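Local coordinates for L-arabinose ABC transporter, periplasmic L-arabinose-binding protein (Burkholderia thailandensis, PDB 4KZK) that binds D-galactose and probably L-arabinose in the periplasm, and probably delivers them to an ABC transporter for uptake, at residues A[39-44]-A[52-57]; A[72-75]-A[79-82]. All blocks are in the same frame, centred on the assembly; numbering follows the deposited sequence.

Interaction 1. Residues A[39-44]-A[52-57]. With GAL (beta-D-galactopyranose), chain B.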
loop_
_atom_site.group_PDB
_atom_site.type_symbol
_atom_site.label_atom_id
_atom_site.label_comp_id
_atom_site.label_asym_id
_atom_site.label_seq_id
_atom_site.Cartn_x
_atom_site.Cartn_y
_atom_site.Cartn_z
ATOM N N ILE A 39 5.345 -20.111 -11.509
ATOM C CA ILE A 39 5.564 -19.205 -10.379
ATOM C C ILE A 39 4.216 -18.793 -9.807
ATOM O O ILE A 39 3.307 -18.401 -10.556
ATOM C CB ILE A 39 6.371 -17.965 -10.805
ATOM C CG1 ILE A 39 7.797 -18.379 -11.188
ATOM C CG2 ILE A 39 6.426 -16.932 -9.683
ATOM C CD1 ILE A 39 8.624 -17.282 -11.823
ATOM N N GLY A 40 4.103 -18.888 -8.485
ATOM C CA GLY A 40 2.907 -18.437 -7.764
ATOM C C GLY A 40 3.038 -16.982 -7.412
ATOM O O GLY A 40 4.140 -16.513 -7.149
ATOM N N PHE A 41 1.917 -16.257 -7.425
ATOM C CA PHE A 41 1.891 -14.850 -7.011
ATOM C C PHE A 41 0.645 -14.690 -6.147
ATOM O O PHE A 41 -0.466 -14.658 -6.645
ATOM C CB PHE A 41 1.864 -13.908 -8.213
ATOM C CG PHE A 41 2.434 -12.534 -7.937
ATOM C CD1 PHE A 41 1.865 -11.678 -6.991
ATOM C CD2 PHE A 41 3.563 -12.090 -8.614
ATOM C CE1 PHE A 41 2.411 -10.421 -6.759
ATOM C CE2 PHE A 41 4.104 -10.830 -8.385
ATOM C CZ PHE A 41 3.518 -9.991 -7.434
ATOM N N VAL A 42 0.876 -14.635 -4.846
ATOM C CA VAL A 42 -0.163 -14.775 -3.820
ATOM C C VAL A 42 -0.323 -13.425 -3.153
ATOM O O VAL A 42 0.653 -12.855 -2.709
ATOM C CB VAL A 42 0.226 -15.882 -2.809
ATOM C CG1 VAL A 42 -0.785 -15.957 -1.675
ATOM C CG2 VAL A 42 0.362 -17.215 -3.560
ATOM N N VAL A 43 -1.549 -12.900 -3.114
ATOM C CA VAL A 43 -1.798 -11.554 -2.585
ATOM C C VAL A 43 -2.841 -11.509 -1.473
ATOM O O VAL A 43 -3.838 -12.238 -1.496
ATOM C CB VAL A 43 -2.213 -10.564 -3.712
ATOM C CG1 VAL A 43 -1.151 -10.523 -4.803
ATOM C CG2 VAL A 43 -3.587 -10.896 -4.287
ATOM N N LYS A 44 -2.632 -10.628 -0.504
ATOM C CA LYS A 44 -3.518 -10.571 0.650
ATOM C C LYS A 44 -4.921 -10.050 0.345
ATOM O O LYS A 44 -5.878 -10.409 1.035
ATOM C CB LYS A 44 -2.898 -9.735 1.778
ATOM C CG LYS A 44 -2.577 -8.308 1.400
ATOM C CD LYS A 44 -2.003 -7.490 2.556
ATOM C CE LYS A 44 -1.812 -6.044 2.121
ATOM N NZ LYS A 44 -1.250 -5.122 3.171
ATOM N N GLN A 52 -4.180 -6.243 -8.194
ATOM C CA GLN A 52 -4.585 -6.524 -9.572
ATOM C C GLN A 52 -3.519 -5.993 -10.546
ATOM O O GLN A 52 -3.200 -6.628 -11.569
ATOM C CB GLN A 52 -5.978 -5.936 -9.873
ATOM C CG GLN A 52 -7.119 -6.583 -9.067
ATOM C CD GLN A 52 -7.387 -8.044 -9.413
ATOM O OE1 GLN A 52 -6.999 -8.521 -10.476
ATOM N NE2 GLN A 52 -8.053 -8.763 -8.509
ATOM N N ASP A 53 -2.940 -4.838 -10.238
ATOM C CA ASP A 53 -1.897 -4.271 -11.088
ATOM C C ASP A 53 -0.623 -5.093 -11.024
ATOM O O ASP A 53 0.015 -5.325 -12.059
ATOM C CB ASP A 53 -1.567 -2.825 -10.705
ATOM C CG ASP A 53 -2.692 -1.852 -11.004
ATOM O OD1 ASP A 53 -3.583 -2.145 -11.836
ATOM O OD2 ASP A 53 -2.667 -0.754 -10.428
ATOM N N GLU A 54 -0.237 -5.528 -9.827
ATOM C CA GLU A 54 0.908 -6.451 -9.722
ATOM C C GLU A 54 0.686 -7.668 -10.589
ATOM O O GLU A 54 1.598 -8.069 -11.330
ATOM C CB GLU A 54 1.107 -6.879 -8.269
ATOM C CG GLU A 54 1.753 -5.808 -7.421
ATOM C CD GLU A 54 2.047 -6.288 -6.013
ATOM O OE1 GLU A 54 1.535 -7.339 -5.616
ATOM O OE2 GLU A 54 2.803 -5.582 -5.291
ATOM N N TRP A 55 -0.503 -8.264 -10.495
ATOM C CA TRP A 55 -0.845 -9.461 -11.291
ATOM C C TRP A 55 -0.767 -9.233 -12.793
ATOM O O TRP A 55 -0.293 -10.111 -13.521
ATOM C CB TRP A 55 -2.228 -9.992 -10.930
ATOM C CG TRP A 55 -2.268 -10.917 -9.718
ATOM C CD1 TRP A 55 -1.212 -11.591 -9.159
ATOM C CD2 TRP A 55 -3.431 -11.335 -9.003
ATOM N NE1 TRP A 55 -1.650 -12.376 -8.124
ATOM C CE2 TRP A 55 -3.008 -12.235 -8.002
ATOM C CE3 TRP A 55 -4.790 -11.038 -9.111
ATOM C CZ2 TRP A 55 -3.892 -12.840 -7.130
ATOM C CZ3 TRP A 55 -5.668 -11.631 -8.229
ATOM C CH2 TRP A 55 -5.225 -12.527 -7.259
ATOM N N ARG A 56 -1.240 -8.084 -13.257
ATOM C CA ARG A 56 -1.251 -7.796 -14.688
ATOM C C ARG A 56 0.190 -7.727 -15.195
ATOM O O ARG A 56 0.505 -8.241 -16.283
ATOM C CB ARG A 56 -2.004 -6.483 -14.969
ATOM C CG ARG A 56 -1.867 -5.970 -16.391
ATOM C CD ARG A 56 -2.839 -4.835 -16.663
ATOM N NE ARG A 56 -2.595 -3.625 -15.868
ATOM C CZ ARG A 56 -1.957 -2.522 -16.302
ATOM N NH1 ARG A 56 -1.435 -2.446 -17.524
ATOM N NH2 ARG A 56 -1.827 -1.475 -15.484
ATOM N N PHE A 57 1.075 -7.109 -14.424
ATOM C CA PHE A 57 2.486 -7.011 -14.821
ATOM C C PHE A 57 3.254 -8.316 -14.640
ATOM O O PHE A 57 4.152 -8.634 -15.447
ATOM C CB PHE A 57 3.157 -5.824 -14.133
ATOM C CG PHE A 57 2.744 -4.526 -14.726
ATOM C CD1 PHE A 57 3.157 -4.208 -16.009
ATOM C CD2 PHE A 57 1.902 -3.652 -14.066
ATOM C CE1 PHE A 57 2.771 -3.029 -16.603
ATOM C CE2 PHE A 57 1.505 -2.458 -14.671
ATOM C CZ PHE A 57 1.949 -2.152 -15.945
HETATM C C1 GAL B . 0.624 -2.862 0.861
HETATM C C2 GAL B . -0.749 -2.210 0.721
HETATM C C3 GAL B . -1.006 -1.943 -0.768
HETATM C C4 GAL B . 0.151 -1.140 -1.357
HETATM C C5 GAL B . 1.448 -1.894 -1.122
HETATM C C6 GAL B . 2.652 -1.114 -1.632
HETATM O O1 GAL B . 0.889 -2.986 2.245
HETATM O O2 GAL B . -1.713 -3.095 1.243
HETATM O O3 GAL B . -2.255 -1.268 -0.969
HETATM O O4 GAL B . 0.192 0.156 -0.811
HETATM O O5 GAL B . 1.628 -2.045 0.279
HETATM O O6 GAL B . 3.853 -1.832 -1.399
#
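Trp55 of helix 49-65 reaches back to strand 38-43, its indole edge meeting Phe41 O and Val43 lying obliquely to it. Its NE1 donates a hydrogen bond of 3.0 Å to the backbone O of Phe41. The N-H points fairly straight at the oxygen (157°), which lies close to the indole plane, but the nitrogen sits above the carbonyl plane. The bond and the packing on Val43 and Phe41 together restrict the rotation of the indole. The packing is tight here. Val43 CG2 presses on Trp55 CZ2 at 3.5 Å. The Phe41 ring meets the five-membered ring obliquely, with planes at 76°. Glu54 brings OE1 to the edge of the Phe41 ring, 3.4 Å from Phe41 CE1. Its other oxygen, OE2, lies close to OD2 of the sugar-binding Asp123. The outer side of the helix is looser: Gln52 and Arg56 are exposed and take no part in the packing. Beyond the strand end, Lys44 extends its side chain, and NZ donates hydrogen bonds to O2 (2.8 Å) and O1 (3.2 Å) of the galactose. NZ also forms a salt bridge with Asp124. The chemistry implies an apolar aromatic core, one indole hydrogen bond, and a buried carboxylate at its sugar-site end.

Interaction 2. Residues A[72-75]-A[79-82]; sequences IAAP and KVST
Ala74, Lys79 and Val80 bury the most surface where the end of strand 68-73 meets the first turn of helix 77-89. Ala74 is the centre of the contact. Its CB points at the helix backbone and lies 3.6 Å from Val80 N and 3.7 Å from Lys79 C. The methyl group therefore rests against the peptide group that joins these two residues. The backbones are close here, with the CA atoms of Ala74 and Lys79 4.8 Å apart. Lys79 contributes the base of its side chain: CB lies 3.8 Å from Ala74 CA. The chain beyond is bent at chi2 (-73°) and chi3, and it carries the amino group away from the strand segment. More loosely, Pro75 CD lies 4.3 Å from Lys79 CB. Val80 supplies the buried flank. Its CG2, beside its own backbone N, reaches Ala74 CB at 3.8 Å, and its side chain also packs on Pro100 and Leu104. Within the turn, Ser76 OG accepts a weak hydrogen bond from Lys79 N. This is the strand-to-helix turn after edge strand 68-73, the second strand in one lobe of the periplasmic binding protein fold. The contacts described between the segments are van der Waals ones, so closeness rests on the small methyl of Ala74, while the lysine amino group is carried away on an exposed residue.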
loop_
_atom_site.group_PDB
_atom_site.type_symbol
_atom_site.label_atom_id
_atom_site.label_comp_id
_atom_site.label_asym_id
_atom_site.label_seq_id
_atom_site.Cartn_x
_atom_site.Cartn_y
_atom_site.Cartn_z
ATOM N N ILE A 72 -3.167 -16.355 -6.933
ATOM C CA ILE A 72 -4.021 -16.812 -5.820
ATOM C C ILE A 72 -4.211 -15.705 -4.785
ATOM O O ILE A 72 -3.264 -15.035 -4.383
ATOM C CB ILE A 72 -3.448 -18.086 -5.138
ATOM C CG1 ILE A 72 -3.140 -19.172 -6.182
ATOM C CG2 ILE A 72 -4.449 -18.651 -4.129
ATOM C CD1 ILE A 72 -2.354 -20.333 -5.611
ATOM N N ALA A 73 -5.465 -15.522 -4.379
ATOM C CA ALA A 73 -5.825 -14.611 -3.295
ATOM C C ALA A 73 -5.787 -15.378 -1.988
ATOM O O ALA A 73 -6.321 -16.504 -1.888
ATOM C CB ALA A 73 -7.221 -14.047 -3.520
ATOM N N ALA A 74 -5.148 -14.781 -0.983
ATOM C CA ALA A 74 -5.060 -15.419 0.332
ATOM C C ALA A 74 -5.162 -14.353 1.419
ATOM O O ALA A 74 -4.147 -13.846 1.913
ATOM C CB ALA A 74 -3.775 -16.197 0.444
ATOM N N PRO A 75 -6.409 -14.000 1.809
ATOM C CA PRO A 75 -6.579 -12.928 2.803
ATOM C C PRO A 75 -6.451 -13.339 4.269
ATOM O O PRO A 75 -6.650 -12.521 5.154
ATOM C CB PRO A 75 -7.979 -12.390 2.505
ATOM C CG PRO A 75 -8.337 -12.902 1.155
ATOM C CD PRO A 75 -7.662 -14.246 1.080
ATOM N N LYS A 79 -5.894 -19.471 4.249
ATOM C CA LYS A 79 -5.875 -19.430 2.772
ATOM C C LYS A 79 -4.449 -19.344 2.200
ATOM O O LYS A 79 -4.193 -19.793 1.074
ATOM C CB LYS A 79 -6.718 -18.247 2.281
ATOM C CG LYS A 79 -8.174 -18.358 2.684
ATOM C CD LYS A 79 -8.887 -19.411 1.890
ATOM C CE LYS A 79 -10.358 -19.033 1.721
ATOM N NZ LYS A 79 -11.010 -19.955 0.770
ATOM N N VAL A 80 -3.506 -18.772 2.957
ATOM C CA VAL A 80 -2.092 -18.834 2.567
ATOM C C VAL A 80 -1.624 -20.291 2.531
ATOM O O VAL A 80 -0.980 -20.729 1.582
ATOM C CB VAL A 80 -1.168 -18.024 3.511
ATOM C CG1 VAL A 80 0.301 -18.257 3.152
ATOM C CG2 VAL A 80 -1.496 -16.526 3.464
ATOM N N SER A 81 -1.954 -21.042 3.579
ATOM C CA SER A 81 -1.560 -22.446 3.664
ATOM C C SER A 81 -2.121 -23.241 2.482
ATOM O O SER A 81 -1.398 -24.023 1.853
ATOM C CB SER A 81 -1.989 -23.033 5.026
ATOM O OG SER A 81 -1.500 -24.349 5.217
ATOM N N THR A 82 -3.390 -23.019 2.164
ATOM C CA THR A 82 -3.991 -23.749 1.047
ATOM C C THR A 82 -3.434 -23.256 -0.280
ATOM O O THR A 82 -3.302 -24.037 -1.213
ATOM C CB THR A 82 -5.523 -23.707 1.085
ATOM O OG1 THR A 82 -5.985 -22.358 0.990
ATOM C CG2 THR A 82 -6.018 -24.334 2.399
#

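Interactions 1 and 2 follow each other along the chain, and their centres lie about 12 Å apart. Strand 38-43, helix 49-65 and strand 68-73 form a beta-alpha-beta unit, and helix 77-89 comes next. The two strands are parallel neighbours in the sheet, with 68-73 at its edge. Val43 N and Ile72 O are 3.0 Å apart and Val43 O and Ala74 N 2.9 Å, both probable hydrogen bonds. Trp55 CZ2 also packs on Ile72 O. Both contacts thus belong to one lobe of the sugar-binding fold. Interaction 1 reaches the galactose through Lys44. Pro75 of interaction 2 packs on the backbone of that lysine, and the Pro75 side chain is about 11 Å from the galactose.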